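Local coordinates for protein GH3 beta-N-acetylglucosaminidase (Paenibacillaceae, PDB 6K5J) that hydrolyses beta-linked N-acetylglucosamine residues, probably releasing them from the non-reducing ends of chitin-derived oligosaccharides as a glycoside hydrolase of family 3, at residues A204-L208 / F234-E238; L384-K388 / S449-V453. One frame throughout, in Å; residues are numbered along the deposited sequence.

In the fold
Following the chain from its N terminus, contact 1 comes first, inside the family 3 N-terminal region of TIM-barrel type. There the start of helix 205-210 meets the loop that follows strand 226-229, so the contact closes an excursion that runs through helix 213-222 and that strand. Contact 2 opens only after this one has closed, and the two neither nest nor cross. Contact 2 joins the turn that leads into strand 390-396 to the start of strand 450-455, its neighbour in the six-stranded mixed sheet, and encloses strands 390-396 and 424-430 with helices 413-419 and 435-447. The two contacts lie far apart, about 50 Å between centres and about 30 Å between nearest atoms.

Contact 1 (A204-L208 / F234-E238); sequences ARERL and FPAVE
At the N terminus of helix 205-210, the first turn packs through Leu208 and the backbone around Ala204 and Arg205 against the loop 234-238. Leu208 carries most of the apolar contact and divides its two methyl groups between partners: Leu208 CD1 lies 3.8 Å from Val237 CG2, while Leu208 CD2 comes up to the edge of the Phe234 ring, near its plane, 4.2 Å from Phe234 CD2. The CB of Leu208 already points at the loop, and with CG anti to the carbonyl carbon (chi1 -59°) one methyl falls to Val237 and the other to Phe234. Ala236 points its CB at the helix start, 3.8 Å from Arg205 N, and also touches Leu208 CD1.

The loop belongs to the connection between strand 226-229 and helix 249-258 in the TIM-barrel-type N-terminal region, and it is tightly turned, with Phe234 O accepting from the backbone N of both Val237 and Glu238. On the other side, Ala204 occupies the N-cap position, and its carbonyl oxygen takes the N-H groups of Arg207 and Leu208. No direct hydrogen bond joins the segments; a water bridges them instead, accepting from Arg205 NH1 at 2.9 Å at the guanidinium edge, in its plane, and donating to Ala236 O at 2.8 Å. Salt bridges to Asp209 through NE and to Glu258 through NH2 hold the same guanidinium, while Val237 also packs on Val250 and Leu254 of helix 249-258.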
loop_
_atom_site.group_PDB
_atom_site.type_symbol
_atom_site.label_atom_id
_atom_site.label_comp_id
_atom_site.label_asym_id
_atom_site.label_seq_id
_atom_site.Cartn_x
_atom_site.Cartn_y
_atom_site.Cartn_z
ATOM N N ALA A 204 -3.714 19.484 17.627
ATOM C CA ALA A 204 -5.019 19.829 18.157
ATOM C C ALA A 204 -6.128 19.369 17.220
ATOM O O ALA A 204 -5.928 19.135 16.024
ATOM C CB ALA A 204 -5.127 21.341 18.377
ATOM N N ARG A 205 -7.327 19.278 17.788
ATOM C CA ARG A 205 -8.481 18.793 17.047
ATOM C C ARG A 205 -8.744 19.626 15.792
ATOM O O ARG A 205 -9.137 19.079 14.757
ATOM C CB ARG A 205 -9.686 18.783 17.984
ATOM C CG ARG A 205 -10.899 18.127 17.458
ATOM C CD ARG A 205 -10.661 16.681 17.047
ATOM N NE ARG A 205 -11.798 16.307 16.226
ATOM C CZ ARG A 205 -12.889 15.717 16.693
ATOM N NH1 ARG A 205 -12.970 15.378 17.977
ATOM N NH2 ARG A 205 -13.888 15.456 15.869
ATOM N N GLU A 206 -8.535 20.951 15.853
ATOM C CA GLU A 206 -8.770 21.768 14.663
ATOM C C GLU A 206 -7.920 21.291 13.494
ATOM O O GLU A 206 -8.354 21.333 12.338
ATOM C CB GLU A 206 -8.493 23.252 14.940
ATOM C CG GLU A 206 -7.042 23.635 15.260
ATOM C CD GLU A 206 -6.139 23.814 14.021
ATOM O OE1 GLU A 206 -4.906 23.615 14.159
ATOM O OE2 GLU A 206 -6.649 24.132 12.916
ATOM N N ARG A 207 -6.699 20.846 13.772
ATOM C CA ARG A 207 -5.844 20.401 12.687
ATOM C C ARG A 207 -6.310 19.048 12.160
ATOM O O ARG A 207 -6.369 18.840 10.943
ATOM C CB ARG A 207 -4.392 20.376 13.168
ATOM C CG ARG A 207 -3.559 19.261 12.612
ATOM C CD ARG A 207 -3.219 19.415 11.140
ATOM N NE ARG A 207 -2.492 18.208 10.785
ATOM C CZ ARG A 207 -1.174 18.090 10.869
ATOM N NH1 ARG A 207 -0.432 19.135 11.227
ATOM N NH2 ARG A 207 -0.600 16.937 10.565
ATOM N N LEU A 208 -6.696 18.132 13.063
ATOM C CA LEU A 208 -7.210 16.839 12.622
ATOM C C LEU A 208 -8.478 17.008 11.793
ATOM O O LEU A 208 -8.677 16.295 10.805
ATOM C CB LEU A 208 -7.473 15.927 13.829
ATOM C CG LEU A 208 -6.278 15.608 14.738
ATOM C CD1 LEU A 208 -6.685 14.703 15.904
ATOM C CD2 LEU A 208 -5.131 14.976 13.931
ATOM N N PHE A 234 -3.339 9.633 19.337
ATOM C CA PHE A 234 -3.895 10.949 19.012
ATOM C C PHE A 234 -4.377 11.589 20.311
ATOM O O PHE A 234 -5.565 11.513 20.650
ATOM C CB PHE A 234 -5.035 10.841 17.992
ATOM C CG PHE A 234 -4.595 10.339 16.632
ATOM C CD1 PHE A 234 -4.461 8.977 16.396
ATOM C CD2 PHE A 234 -4.308 11.228 15.609
ATOM C CE1 PHE A 234 -4.044 8.506 15.157
ATOM C CE2 PHE A 234 -3.887 10.773 14.371
ATOM C CZ PHE A 234 -3.759 9.407 14.141
ATOM N N PRO A 235 -3.480 12.230 21.063
ATOM C CA PRO A 235 -3.877 12.800 22.366
ATOM C C PRO A 235 -5.002 13.821 22.302
ATOM O O PRO A 235 -5.672 14.023 23.320
ATOM C CB PRO A 235 -2.581 13.443 22.887
ATOM C CG PRO A 235 -1.655 13.507 21.692
ATOM C CD PRO A 235 -2.032 12.354 20.823
ATOM N N ALA A 236 -5.232 14.488 21.165
ATOM C CA ALA A 236 -6.360 15.415 21.091
ATOM C C ALA A 236 -7.700 14.692 21.123
ATOM O O ALA A 236 -8.724 15.317 21.428
ATOM C CB ALA A 236 -6.281 16.275 19.826
ATOM N N VAL A 237 -7.713 13.401 20.801
ATOM C CA VAL A 237 -8.921 12.594 20.813
ATOM C C VAL A 237 -8.945 11.643 22.001
ATOM O O VAL A 237 -9.979 11.489 22.653
ATOM C CB VAL A 237 -9.079 11.815 19.487
ATOM C CG1 VAL A 237 -10.419 11.075 19.461
ATOM C CG2 VAL A 237 -8.973 12.753 18.306
ATOM N N GLU A 238 -7.816 11.008 22.294
ATOM C CA GLU A 238 -7.726 9.974 23.322
ATOM C C GLU A 238 -6.709 10.395 24.373
ATOM O O GLU A 238 -5.496 10.414 24.088
ATOM C CB GLU A 238 -7.336 8.635 22.703
ATOM C CG GLU A 238 -7.064 7.522 23.700
ATOM C CD GLU A 238 -8.235 7.291 24.647
ATOM O OE1 GLU A 238 -8.096 7.605 25.849
ATOM O OE2 GLU A 238 -9.293 6.800 24.189
HETATM O O HOH W 1 -11.272 15.622 20.320
#

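Contact 2 (L384-K388 / S449-V453); sequences LDKTK and SQVVV
The type I beta turn from Asp385 to Lys388, just ahead of strand 390-396, is gripped by the side-chain amide of Gln450, the first residue of strand 450-455 in the mixed sheet of the C-terminal half. With CG of Gln450 anti to its carbonyl carbon (chi1 -77°) and the chain extended beyond it, the amide reaches the turn backbone. Gln450 OE1 accepts from Asp385 N at 2.7 Å in a nearly straight bond (168°), the donor lying in the carbonyl plane on a lone pair. Gln450 NE2 donates back to Asp385 O at 3.2 Å in a more bent bond, tilted from both the carbonyl and the amide plane, and donates also to Pro389 O. Asp385 O has a second donor, Lys388 N at 3.0 Å, which closes the turn and reaches the oxygen from the opposite face. A leucine here in place of the glutamine would probably leave Asp385 N without its acceptor and take one donor each from Asp385 O and Pro389 O, so that the turn is less firmly tied to the strand. Beside the amide, Leu384 CD2 rests against Val452 CG2 at 4.0 Å, the two side chains crossing at about a right angle. Within the turn, Asp385 OD1 accepts from Thr387 N at 2.9 Å, an Asx turn, and from Thr387 OG1 at 2.6 Å as well, both from the same face of the carboxylate plane.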
loop_
_atom_site.group_PDB
_atom_site.type_symbol
_atom_site.label_atom_id
_atom_site.label_comp_id
_atom_site.label_asym_id
_atom_site.label_seq_id
_atom_site.Cartn_x
_atom_site.Cartn_y
_atom_site.Cartn_z
ATOM N N LEU A 384 18.663 13.596 -23.054
ATOM C CA LEU A 384 19.827 12.776 -23.359
ATOM C C LEU A 384 20.258 12.942 -24.814
ATOM O O LEU A 384 19.429 13.112 -25.711
ATOM C CB LEU A 384 19.515 11.305 -23.075
ATOM C CG LEU A 384 19.214 10.933 -21.620
ATOM C CD1 LEU A 384 18.726 9.492 -21.544
ATOM C CD2 LEU A 384 20.432 11.128 -20.739
ATOM N N ASP A 385 21.569 12.881 -25.044
ATOM C CA ASP A 385 22.139 12.885 -26.392
ATOM C C ASP A 385 22.240 11.437 -26.871
ATOM O O ASP A 385 23.061 10.666 -26.366
ATOM C CB ASP A 385 23.498 13.583 -26.381
ATOM C CG ASP A 385 24.150 13.665 -27.761
ATOM O OD1 ASP A 385 23.715 12.974 -28.704
ATOM O OD2 ASP A 385 25.122 14.434 -27.892
ATOM N N LYS A 386 21.404 11.073 -27.847
ATOM C CA LYS A 386 21.335 9.693 -28.315
ATOM C C LYS A 386 22.629 9.227 -28.971
ATOM O O LYS A 386 22.855 8.015 -29.076
ATOM C CB LYS A 386 20.170 9.535 -29.293
ATOM C CG LYS A 386 19.752 8.099 -29.543
ATOM C CD LYS A 386 18.481 8.057 -30.374
ATOM C CE LYS A 386 18.132 6.649 -30.775
ATOM N NZ LYS A 386 16.861 6.619 -31.553
ATOM N N THR A 387 23.479 10.153 -29.413
ATOM C CA THR A 387 24.747 9.798 -30.040
ATOM C C THR A 387 25.834 9.461 -29.030
ATOM O O THR A 387 26.941 9.079 -29.435
ATOM C CB THR A 387 25.220 10.939 -30.947
ATOM O OG1 THR A 387 25.624 12.062 -30.149
ATOM C CG2 THR A 387 24.103 11.364 -31.863
ATOM N N LYS A 388 25.544 9.574 -27.732
ATOM C CA LYS A 388 26.530 9.276 -26.712
ATOM C C LYS A 388 26.017 8.168 -25.797
ATOM O O LYS A 388 24.801 8.012 -25.631
ATOM C CB LYS A 388 26.848 10.525 -25.879
ATOM C CG LYS A 388 27.522 11.647 -26.650
ATOM C CD LYS A 388 27.609 12.898 -25.791
ATOM C CE LYS A 388 28.861 13.709 -26.102
ATOM N NZ LYS A 388 28.895 14.176 -27.515
ATOM N N SER A 449 30.100 9.986 -19.652
ATOM C CA SER A 449 29.814 11.266 -19.005
ATOM C C SER A 449 28.315 11.507 -18.795
ATOM O O SER A 449 27.937 12.213 -17.847
ATOM C CB SER A 449 30.439 12.408 -19.811
ATOM O OG SER A 449 29.509 12.988 -20.701
ATOM N N GLN A 450 27.456 10.943 -19.648
ATOM C CA GLN A 450 26.008 10.994 -19.452
ATOM C C GLN A 450 25.601 9.956 -18.416
ATOM O O GLN A 450 25.575 8.754 -18.714
ATOM C CB GLN A 450 25.264 10.722 -20.754
ATOM C CG GLN A 450 25.215 11.862 -21.727
ATOM C CD GLN A 450 24.199 11.613 -22.817
ATOM O OE1 GLN A 450 23.340 12.454 -23.087
ATOM N NE2 GLN A 450 24.286 10.445 -23.450
ATOM N N VAL A 451 25.223 10.412 -17.222
ATOM C CA VAL A 451 24.852 9.537 -16.116
ATOM C C VAL A 451 23.440 9.880 -15.656
ATOM O O VAL A 451 23.135 11.048 -15.391
ATOM C CB VAL A 451 25.839 9.654 -14.940
ATOM C CG1 VAL A 451 25.421 8.702 -13.817
ATOM C CG2 VAL A 451 27.272 9.341 -15.404
ATOM N N VAL A 452 22.581 8.866 -15.575
ATOM C CA VAL A 452 21.275 8.977 -14.930
ATOM C C VAL A 452 21.284 8.057 -13.721
ATOM O O VAL A 452 21.348 6.829 -13.872
ATOM C CB VAL A 452 20.112 8.597 -15.861
ATOM C CG1 VAL A 452 18.773 8.813 -15.125
ATOM C CG2 VAL A 452 20.152 9.375 -17.171
ATOM N N VAL A 453 21.181 8.628 -12.530
ATOM C CA VAL A 453 20.980 7.824 -11.333
ATOM C C VAL A 453 19.493 7.785 -11.035
ATOM O O VAL A 453 18.856 8.835 -10.870
ATOM C CB VAL A 453 21.751 8.373 -10.126
ATOM C CG1 VAL A 453 21.448 7.505 -8.895
ATOM C CG2 VAL A 453 23.230 8.399 -10.419
#